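Local coordinates for N2152 (Neocallimastix frontalis, PDB 5U22), which probably hydrolyses rare arabinosyl substrates with polyspecific activity, as a family 39 glycoside hydrolase of an anaerobic rumen fungus, at residues Asn50-Lys56 / Arg90-Ser94; Ser57-Leu62 / Trp303-Lys307; Arg288-Ala294 / Lys381-Ser385. All blocks are in the same frame, centred on the assembly; numbering follows the deposited sequence.

Contact 1: residues Asn50-Lys56 / Arg90-Ser94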
loop_
_atom_site.group_PDB
_atom_site.type_symbol
_atom_site.label_atom_id
_atom_site.label_comp_id
_atom_site.label_asym_id
_atom_site.label_seq_id
_atom_site.Cartn_x
_atom_site.Cartn_y
_atom_site.Cartn_z
ATOM N N ASN A 50 16.050 -5.062 -13.135
ATOM C CA ASN A 50 15.893 -6.385 -13.732
ATOM C C ASN A 50 15.528 -7.452 -12.701
ATOM O O ASN A 50 15.789 -8.639 -12.929
ATOM C CB ASN A 50 17.170 -6.789 -14.496
ATOM C CG ASN A 50 16.901 -7.833 -15.577
ATOM O OD1 ASN A 50 15.847 -7.821 -16.212
ATOM N ND2 ASN A 50 17.853 -8.740 -15.783
ATOM N N VAL A 51 14.951 -7.059 -11.567
ATOM C CA VAL A 51 14.368 -8.005 -10.622
ATOM C C VAL A 51 12.998 -7.456 -10.258
ATOM O O VAL A 51 12.884 -6.272 -9.941
ATOM C CB VAL A 51 15.227 -8.206 -9.362
ATOM C CG1 VAL A 51 14.670 -9.363 -8.523
ATOM C CG2 VAL A 51 16.701 -8.465 -9.727
ATOM N N PRO A 52 11.945 -8.290 -10.344
ATOM C CA PRO A 52 11.941 -9.658 -10.872
ATOM C C PRO A 52 12.310 -9.645 -12.343
ATOM O O PRO A 52 12.025 -8.670 -13.030
ATOM C CB PRO A 52 10.484 -10.120 -10.692
ATOM C CG PRO A 52 9.858 -9.140 -9.747
ATOM C CD PRO A 52 10.596 -7.848 -9.960
ATOM N N LYS A 53 12.953 -10.708 -12.818
ATOM C CA LYS A 53 13.296 -10.777 -14.233
ATOM C C LYS A 53 12.045 -10.958 -15.085
ATOM O O LYS A 53 11.888 -10.309 -16.131
ATOM C CB LYS A 53 14.289 -11.922 -14.447
ATOM C CG LYS A 53 15.394 -11.675 -15.443
ATOM C CD LYS A 53 16.347 -12.883 -15.500
ATOM C CE LYS A 53 17.489 -12.752 -14.501
ATOM N NZ LYS A 53 18.500 -13.854 -14.614
ATOM N N ASP A 54 11.130 -11.817 -14.638
ATOM C CA ASP A 54 9.956 -12.200 -15.419
ATOM C C ASP A 54 8.814 -11.262 -15.062
ATOM O O ASP A 54 8.012 -11.548 -14.172
ATOM C CB ASP A 54 9.608 -13.657 -15.135
ATOM C CG ASP A 54 8.460 -14.173 -15.977
ATOM O OD1 ASP A 54 7.739 -13.365 -16.599
ATOM O OD2 ASP A 54 8.253 -15.409 -15.977
ATOM N N TYR A 55 8.725 -10.138 -15.782
ATOM C CA TYR A 55 7.664 -9.170 -15.513
ATOM C C TYR A 55 6.288 -9.789 -15.736
ATOM O O TYR A 55 5.377 -9.592 -14.930
ATOM C CB TYR A 55 7.830 -7.921 -16.388
ATOM C CG TYR A 55 6.904 -6.780 -15.976
ATOM C CD1 TYR A 55 5.561 -6.773 -16.342
ATOM C CD2 TYR A 55 7.372 -5.723 -15.206
ATOM C CE1 TYR A 55 4.712 -5.748 -15.958
ATOM C CE2 TYR A 55 6.539 -4.697 -14.824
ATOM C CZ TYR A 55 5.212 -4.714 -15.196
ATOM O OH TYR A 55 4.387 -3.696 -14.804
ATOM N N LYS A 56 6.125 -10.550 -16.823
ATOM C CA LYS A 56 4.796 -11.019 -17.194
ATOM C C LYS A 56 4.228 -12.018 -16.197
ATOM O O LYS A 56 3.003 -12.070 -16.013
ATOM C CB LYS A 56 4.826 -11.641 -18.592
ATOM C CG LYS A 56 5.250 -10.669 -19.692
ATOM C CD LYS A 56 5.182 -11.325 -21.080
ATOM C CE LYS A 56 5.704 -10.390 -22.160
ATOM N NZ LYS A 56 4.858 -9.182 -22.291
ATOM N N ARG A 90 9.549 -0.105 -17.105
ATOM C CA ARG A 90 9.023 -1.454 -16.937
ATOM C C ARG A 90 7.523 -1.423 -16.688
ATOM O O ARG A 90 6.779 -2.250 -17.228
ATOM C CB ARG A 90 9.731 -2.180 -15.789
ATOM C CG ARG A 90 11.245 -2.273 -15.940
ATOM C CD ARG A 90 11.823 -3.337 -15.010
ATOM N NE ARG A 90 11.486 -4.677 -15.485
ATOM C CZ ARG A 90 11.720 -5.800 -14.809
ATOM N NH1 ARG A 90 12.292 -5.758 -13.609
ATOM N NH2 ARG A 90 11.379 -6.969 -15.336
ATOM N N LEU A 91 7.058 -0.459 -15.889
ATOM C CA LEU A 91 5.659 -0.418 -15.473
ATOM C C LEU A 91 4.704 -0.052 -16.601
ATOM O O LEU A 91 3.490 -0.230 -16.438
ATOM C CB LEU A 91 5.488 0.568 -14.311
ATOM C CG LEU A 91 6.007 0.042 -12.969
ATOM C CD1 LEU A 91 6.054 1.159 -11.923
ATOM C CD2 LEU A 91 5.138 -1.121 -12.480
ATOM N N LYS A 92 5.208 0.455 -17.728
ATOM C CA LYS A 92 4.327 0.719 -18.864
ATOM C C LYS A 92 3.617 -0.537 -19.331
ATOM O O LYS A 92 2.557 -0.440 -19.961
ATOM C CB LYS A 92 5.119 1.333 -20.023
ATOM C CG LYS A 92 5.538 2.771 -19.803
ATOM N N GLU A 93 4.176 -1.713 -19.036
ATOM C CA GLU A 93 3.516 -2.967 -19.369
ATOM C C GLU A 93 2.263 -3.191 -18.529
ATOM O O GLU A 93 1.406 -3.995 -18.915
ATOM C CB GLU A 93 4.502 -4.124 -19.202
ATOM C CG GLU A 93 3.933 -5.484 -19.565
ATOM C CD GLU A 93 4.999 -6.497 -19.950
ATOM O OE1 GLU A 93 6.196 -6.266 -19.658
ATOM O OE2 GLU A 93 4.628 -7.529 -20.550
ATOM N N SER A 94 2.124 -2.478 -17.405
ATOM C CA SER A 94 0.893 -2.440 -16.615
ATOM C C SER A 94 0.285 -1.050 -16.734
ATOM O O SER A 94 0.580 -0.167 -15.913
ATOM C CB SER A 94 1.166 -2.781 -15.147
ATOM O OG SER A 94 1.741 -4.060 -15.026
#
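The side chains of Y55 and R90 run past each other in opposite directions, each ending on the other's segment. R90 reaches toward the loop at P52, and its guanidinium grips a single carbonyl oxygen end-on: NH1 lies 3.0 Å and NH2 2.9 Å from P52 O. The oxygen sits almost exactly in the guanidinium plane, between the two nitrogens, so the fork fixes the rotation of the group. A bend at chi3 in an otherwise stretched chain turns the guanidinium onto this oxygen. NH1 also donates to I48 O, just before the 50-56 segment, and P52 itself follows a cis peptide bond.

Y55 points the other way. With CG anti to the backbone N (chi1 -170°), its ring lies alongside the backbone at R90, where CE2 comes 3.4 Å from R90 O. Ring and guanidinium are inclined by 58°, and Y55 CD2 lies over one guanidinium face. The phenol ends on S94, whose OG meets it near the ring plane, forming a hydrogen bond of 2.7 Å between Y55 OH and S94 OG.

E93 closes the other flank of the tyrosine. Its carboxylate is within 7° of parallel to the ring, with OE1 3.4 Å from Y55 CD1, and its CB and CG brush CE1. The K56 chain crosses that of E93 at about a right angle and bends at its end, bringing NZ to OE2 in a salt bridge modelled too short to be trusted in detail, at the solvent-exposed side.

L91-S94 forms a type I beta turn following on from helix 84-91, which lies between the parallel strands 66-70 and 98-102 of the TIM barrel. The contact packs the C-terminal region of that helix and the turn against the loop and short helix 55-58 that precede strand 66-70.

Contact 2: residues Ser57-Leu62 / Trp303-Lys307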
loop_
_atom_site.group_PDB
_atom_site.type_symbol
_atom_site.label_atom_id
_atom_site.label_comp_id
_atom_site.label_asym_id
_atom_site.label_seq_id
_atom_site.Cartn_x
_atom_site.Cartn_y
_atom_site.Cartn_z
ATOM N N SER A 57 5.080 -12.844 -15.579
ATOM C CA SER A 57 4.591 -13.849 -14.642
ATOM C C SER A 57 4.465 -13.323 -13.225
ATOM O O SER A 57 3.567 -13.757 -12.494
ATOM C CB SER A 57 5.510 -15.073 -14.609
ATOM O OG SER A 57 5.601 -15.688 -15.875
ATOM N N LEU A 58 5.348 -12.408 -12.828
ATOM C CA LEU A 58 5.483 -12.025 -11.432
ATOM C C LEU A 58 4.964 -10.629 -11.104
ATOM O O LEU A 58 4.528 -10.409 -9.978
ATOM C CB LEU A 58 6.954 -12.144 -11.007
ATOM C CG LEU A 58 7.548 -13.552 -11.179
ATOM C CD1 LEU A 58 9.021 -13.582 -10.767
ATOM C CD2 LEU A 58 6.750 -14.576 -10.393
ATOM N N VAL A 59 4.975 -9.688 -12.050
ATOM C CA VAL A 59 4.532 -8.324 -11.769
ATOM C C VAL A 59 3.166 -8.070 -12.386
ATOM O O VAL A 59 2.218 -7.676 -11.694
ATOM C CB VAL A 59 5.557 -7.297 -12.284
ATOM C CG1 VAL A 59 5.115 -5.891 -11.935
ATOM C CG2 VAL A 59 6.948 -7.598 -11.724
ATOM N N ALA A 60 3.068 -8.279 -13.694
ATOM C CA ALA A 60 1.817 -8.034 -14.406
ATOM C C ALA A 60 0.586 -8.654 -13.746
ATOM O O ALA A 60 -0.459 -7.977 -13.706
ATOM C CB ALA A 60 1.946 -8.533 -15.857
ATOM N N PRO A 61 0.615 -9.888 -13.229
ATOM C CA PRO A 61 -0.619 -10.474 -12.676
ATOM C C PRO A 61 -1.121 -9.807 -11.417
ATOM O O PRO A 61 -2.258 -10.078 -11.010
ATOM C CB PRO A 61 -0.222 -11.924 -12.388
ATOM C CG PRO A 61 0.923 -12.178 -13.319
ATOM C CD PRO A 61 1.691 -10.896 -13.287
ATOM N N LEU A 62 -0.327 -8.960 -10.782
ATOM C CA LEU A 62 -0.719 -8.390 -9.499
ATOM C C LEU A 62 -1.582 -7.146 -9.624
ATOM O O LEU A 62 -2.116 -6.688 -8.608
ATOM C CB LEU A 62 0.527 -8.050 -8.677
ATOM C CG LEU A 62 1.335 -9.253 -8.199
ATOM C CD1 LEU A 62 2.493 -8.789 -7.346
ATOM C CD2 LEU A 62 0.420 -10.206 -7.428
ATOM N N TRP A 303 2.539 -13.337 -2.473
ATOM C CA TRP A 303 2.214 -13.105 -3.877
ATOM C C TRP A 303 0.793 -13.556 -4.169
ATOM O O TRP A 303 0.004 -12.833 -4.784
ATOM C CB TRP A 303 3.203 -13.839 -4.777
ATOM C CG TRP A 303 3.096 -13.418 -6.205
ATOM C CD1 TRP A 303 3.843 -12.460 -6.831
ATOM C CD2 TRP A 303 2.194 -13.938 -7.194
ATOM N NE1 TRP A 303 3.458 -12.352 -8.145
ATOM C CE2 TRP A 303 2.449 -13.249 -8.393
ATOM C CE3 TRP A 303 1.197 -14.924 -7.182
ATOM C CZ2 TRP A 303 1.734 -13.504 -9.574
ATOM C CZ3 TRP A 303 0.487 -15.176 -8.359
ATOM C CH2 TRP A 303 0.764 -14.468 -9.537
ATOM N N TYR A 304 0.436 -14.746 -3.692
ATOM C CA TYR A 304 -0.889 -15.281 -3.978
ATOM C C TYR A 304 -1.985 -14.475 -3.285
ATOM O O TYR A 304 -3.065 -14.278 -3.859
ATOM C CB TYR A 304 -0.945 -16.751 -3.579
ATOM C CG TYR A 304 -0.122 -17.625 -4.498
ATOM C CD1 TYR A 304 1.182 -17.987 -4.168
ATOM C CD2 TYR A 304 -0.649 -18.074 -5.708
ATOM C CE1 TYR A 304 1.942 -18.789 -5.025
ATOM C CE2 TYR A 304 0.106 -18.877 -6.565
ATOM C CZ TYR A 304 1.391 -19.232 -6.210
ATOM O OH TYR A 304 2.123 -20.021 -7.074
ATOM N N PHE A 305 -1.729 -13.986 -2.062
ATOM C CA PHE A 305 -2.723 -13.143 -1.404
ATOM C C PHE A 305 -2.923 -11.838 -2.170
ATOM O O PHE A 305 -4.064 -11.422 -2.411
ATOM C CB PHE A 305 -2.348 -12.863 0.064
ATOM C CG PHE A 305 -3.490 -12.292 0.874
ATOM C CD1 PHE A 305 -4.539 -13.105 1.291
ATOM C CD2 PHE A 305 -3.531 -10.942 1.196
ATOM C CE1 PHE A 305 -5.599 -12.586 2.014
ATOM C CE2 PHE A 305 -4.587 -10.413 1.930
ATOM C CZ PHE A 305 -5.628 -11.237 2.329
ATOM N N TYR A 306 -1.828 -11.198 -2.599
ATOM C CA TYR A 306 -1.966 -9.961 -3.354
ATOM C C TYR A 306 -2.534 -10.203 -4.749
ATOM O O TYR A 306 -3.129 -9.291 -5.330
ATOM C CB TYR A 306 -0.616 -9.232 -3.401
ATOM C CG TYR A 306 -0.388 -8.408 -2.144
ATOM C CD1 TYR A 306 -0.012 -9.009 -0.944
ATOM C CD2 TYR A 306 -0.587 -7.034 -2.153
ATOM C CE1 TYR A 306 0.177 -8.245 0.207
ATOM C CE2 TYR A 306 -0.396 -6.268 -1.018
ATOM C CZ TYR A 306 -0.019 -6.872 0.157
ATOM O OH TYR A 306 0.173 -6.078 1.266
ATOM N N LYS A 307 -2.383 -11.413 -5.293
ATOM C CA LYS A 307 -3.040 -11.731 -6.557
ATOM C C LYS A 307 -4.556 -11.752 -6.385
ATOM O O LYS A 307 -5.293 -11.201 -7.218
ATOM C CB LYS A 307 -2.519 -13.071 -7.084
ATOM C CG LYS A 307 -3.283 -13.622 -8.297
ATOM C CD LYS A 307 -2.951 -12.878 -9.572
ATOM C CE LYS A 307 -3.671 -13.503 -10.784
ATOM N NZ LYS A 307 -3.923 -12.499 -11.839
HETATM O O HOH W 1 -2.072 -6.831 -5.869
#
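W303 meets the 57-62 segment with an edge and a face of its indole at once. At the edge, NE1 donates to L58 O over 2.9 Å, and at 175° the bond is almost straight. The oxygen lies in the ring plane, although the donor is somewhat tilted from the plane of the L58 carbonyl. The indole is carried there by a first torsion that sets CG opposite the backbone N (chi1 -168°). Over one face comes the isobutyl group of L62: CD2 stands 3.9 Å from the centroid of the five-membered ring, a CH-pi contact only 16° off the ring normal. The six-membered part of the indole packs against P61, whose CB lies 3.8 Å from W303 CZ2. Bond and packing together hold the indole flat and fix its rotation.

Y306, next to take part, turns its ring away and offers its backbone and CB. L62 CD2 approaches Y306 CB, while one water bridges the two main chains, donating to L62 O and to Y306 O. The Y306 hydroxyl has its partner in Y247 OH.

K307 completes the interface. Its chain bends at chi2 and then extends beside P61, bringing NZ to 3.1 Å from P61 O. It approaches in the carbonyl plane, on a lone pair, and CD also lies close to the same oxygen. NZ has a second partner, a salt bridge to D311. Near the backbone, L62 CD2 lies 3.7 Å from K307 N, wedged against the helix between W303 and K307.

Segment 303-307 belongs to helix 301-310, and 57-62 is the end of helix 55-58 with the 3-10 segment that follows. Elsewhere on helix 301-310, F305 packs on helix 258-270, and Y304 and F305 reach I376 of strand 368-376.

Contact 3: residues Arg288-Ala294 / Lys381-Ser385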
loop_
_atom_site.group_PDB
_atom_site.type_symbol
_atom_site.label_atom_id
_atom_site.label_comp_id
_atom_site.label_asym_id
_atom_site.label_seq_id
_atom_site.Cartn_x
_atom_site.Cartn_y
_atom_site.Cartn_z
ATOM N N ARG A 288 11.685 -7.738 -4.721
ATOM C CA ARG A 288 10.824 -8.870 -4.392
ATOM C C ARG A 288 9.393 -8.445 -4.089
ATOM O O ARG A 288 8.667 -9.168 -3.397
ATOM C CB ARG A 288 11.426 -9.667 -3.235
ATOM C CG ARG A 288 12.698 -10.356 -3.668
ATOM C CD ARG A 288 13.191 -11.360 -2.648
ATOM N NE ARG A 288 14.443 -11.973 -3.092
ATOM C CZ ARG A 288 15.161 -12.789 -2.328
ATOM N NH1 ARG A 288 14.735 -13.077 -1.108
ATOM N NH2 ARG A 288 16.295 -13.313 -2.781
ATOM N N LEU A 289 8.982 -7.279 -4.594
ATOM C CA LEU A 289 7.594 -6.842 -4.615
ATOM C C LEU A 289 7.022 -6.633 -3.217
ATOM O O LEU A 289 5.802 -6.587 -3.048
ATOM C CB LEU A 289 6.741 -7.837 -5.425
ATOM C CG LEU A 289 7.167 -7.870 -6.900
ATOM C CD1 LEU A 289 6.525 -9.025 -7.678
ATOM C CD2 LEU A 289 6.831 -6.546 -7.556
ATOM N N GLY A 290 7.889 -6.451 -2.216
ATOM C CA GLY A 290 7.468 -6.286 -0.838
ATOM C C GLY A 290 7.474 -7.612 -0.102
ATOM O O GLY A 290 6.550 -7.918 0.656
ATOM N N SER A 291 8.532 -8.397 -0.321
ATOM C CA SER A 291 8.641 -9.760 0.197
ATOM C C SER A 291 7.455 -10.615 -0.229
ATOM O O SER A 291 7.068 -11.558 0.460
ATOM C CB SER A 291 8.806 -9.771 1.723
ATOM O OG SER A 291 10.042 -9.174 2.091
ATOM N N LEU A 292 6.853 -10.285 -1.368
ATOM C CA LEU A 292 5.855 -11.177 -1.940
ATOM C C LEU A 292 6.498 -12.348 -2.653
ATOM O O LEU A 292 5.848 -13.390 -2.822
ATOM C CB LEU A 292 4.940 -10.429 -2.916
ATOM C CG LEU A 292 3.738 -9.673 -2.338
ATOM C CD1 LEU A 292 4.031 -9.062 -0.993
ATOM C CD2 LEU A 292 3.203 -8.626 -3.325
ATOM N N LEU A 293 7.748 -12.189 -3.079
ATOM C CA LEU A 293 8.532 -13.268 -3.650
ATOM C C LEU A 293 9.448 -13.844 -2.580
ATOM O O LEU A 293 10.026 -13.106 -1.770
ATOM C CB LEU A 293 9.372 -12.778 -4.834
ATOM C CG LEU A 293 8.617 -12.105 -5.977
ATOM C CD1 LEU A 293 9.592 -11.708 -7.091
ATOM C CD2 LEU A 293 7.538 -13.034 -6.516
ATOM N N ALA A 294 9.556 -15.173 -2.573
ATOM C CA ALA A 294 10.388 -15.877 -1.614
ATOM C C ALA A 294 11.855 -15.811 -1.993
ATOM O O ALA A 294 12.726 -15.955 -1.123
ATOM C CB ALA A 294 9.935 -17.337 -1.522
ATOM N N LYS A 381 8.816 -15.373 4.929
ATOM C CA LYS A 381 8.920 -14.557 3.726
ATOM C C LYS A 381 9.801 -15.201 2.659
ATOM O O LYS A 381 9.655 -14.873 1.473
ATOM C CB LYS A 381 9.470 -13.176 4.092
ATOM C CG LYS A 381 10.978 -13.183 4.319
ATOM C CD LYS A 381 11.517 -11.852 4.822
ATOM C CE LYS A 381 13.052 -11.815 4.807
ATOM N NZ LYS A 381 13.649 -11.829 3.432
ATOM N N ASP A 382 10.709 -16.105 3.048
ATOM C CA ASP A 382 11.659 -16.725 2.128
ATOM C C ASP A 382 11.280 -18.157 1.764
ATOM O O ASP A 382 12.073 -18.855 1.121
ATOM C CB ASP A 382 13.076 -16.692 2.725
ATOM C CG ASP A 382 13.613 -15.271 2.879
ATOM O OD1 ASP A 382 13.152 -14.370 2.141
ATOM O OD2 ASP A 382 14.483 -15.038 3.738
ATOM N N THR A 383 10.089 -18.607 2.160
ATOM C CA THR A 383 9.618 -19.947 1.840
ATOM C C THR A 383 8.836 -19.909 0.534
ATOM O O THR A 383 7.830 -19.192 0.453
ATOM C CB THR A 383 8.730 -20.482 2.955
ATOM O OG1 THR A 383 9.475 -20.529 4.177
ATOM C CG2 THR A 383 8.215 -21.884 2.622
ATOM N N PRO A 384 9.250 -20.631 -0.505
ATOM C CA PRO A 384 8.461 -20.637 -1.741
ATOM C C PRO A 384 7.082 -21.239 -1.509
ATOM O O PRO A 384 6.893 -22.105 -0.649
ATOM C CB PRO A 384 9.302 -21.491 -2.698
ATOM C CG PRO A 384 10.687 -21.386 -2.156
ATOM C CD PRO A 384 10.520 -21.354 -0.664
ATOM N N SER A 385 6.111 -20.758 -2.284
ATOM C CA SER A 385 4.729 -21.212 -2.199
ATOM C C SER A 385 4.248 -21.722 -3.551
ATOM O O SER A 385 4.525 -21.115 -4.594
ATOM C CB SER A 385 3.809 -20.089 -1.733
ATOM O OG SER A 385 2.466 -20.529 -1.679
HETATM O O HOH W 2 12.064 -12.898 0.024
HETATM O O HOH W 3 7.217 -14.269 0.456
HETATM O O HOH W 4 12.358 -10.376 1.264
#
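A294 lays its methyl group against the T383-P384 backbone, with CB 3.4 Å from T383 O and the P384 ring alongside. The backbones pass so closely here that each offers a CA-H to the other's carbonyl: A294 CA lies 3.3 Å from K381 O, and D382 CA 3.5 Å from A294 O. Direct hydrogen bonds do not join the segments; three waters do. One accepts from R288 NH1 and lies within hydrogen-bonding distance of L293 O and D382 OD1, one joins S291 O to K381 O, and the third links S291 OG to K381 NZ.

Charge adds a further tie. K381 NZ forms a salt bridge of 2.9 Å to D382 OD1, and R288 NH1 stands 3.8 Å from that same oxygen, a long salt bridge with the guanidinium turned 88° from the carboxylate. The carboxylate probably eases the closeness of the two cations. R288 is paired through NE with D296, and S291 OG with E255.

The first loop runs between strand 275-278 and helix 301-310, on which L292 and L293 pack; the second joins the antiparallel strands 368-376 and 389-397, and S385 rests on Y304 of the same helix.

In the fold
All three contacts adjoin one another: the centres of contacts 1 and 2 are about 12 Å apart, those of 2 and 3 about 11 Å, and those of 1 and 3 about 16 Å. Contacts 1 and 2 share helix 55-58, and just past it A60 N probably bonds to Y55 O. Their segments alternate along the chain, as do those of 2 and 3; contact 1 closes before contact 3 opens. P52 packs on L58, V59, L289 and L293, while W303 touches L292 and L293. The three contacts thus lie along a path from the TIM barrel, past helix 301-310, to a loop of the beta-sandwich, and are consistent with a continuous interface between the two domains.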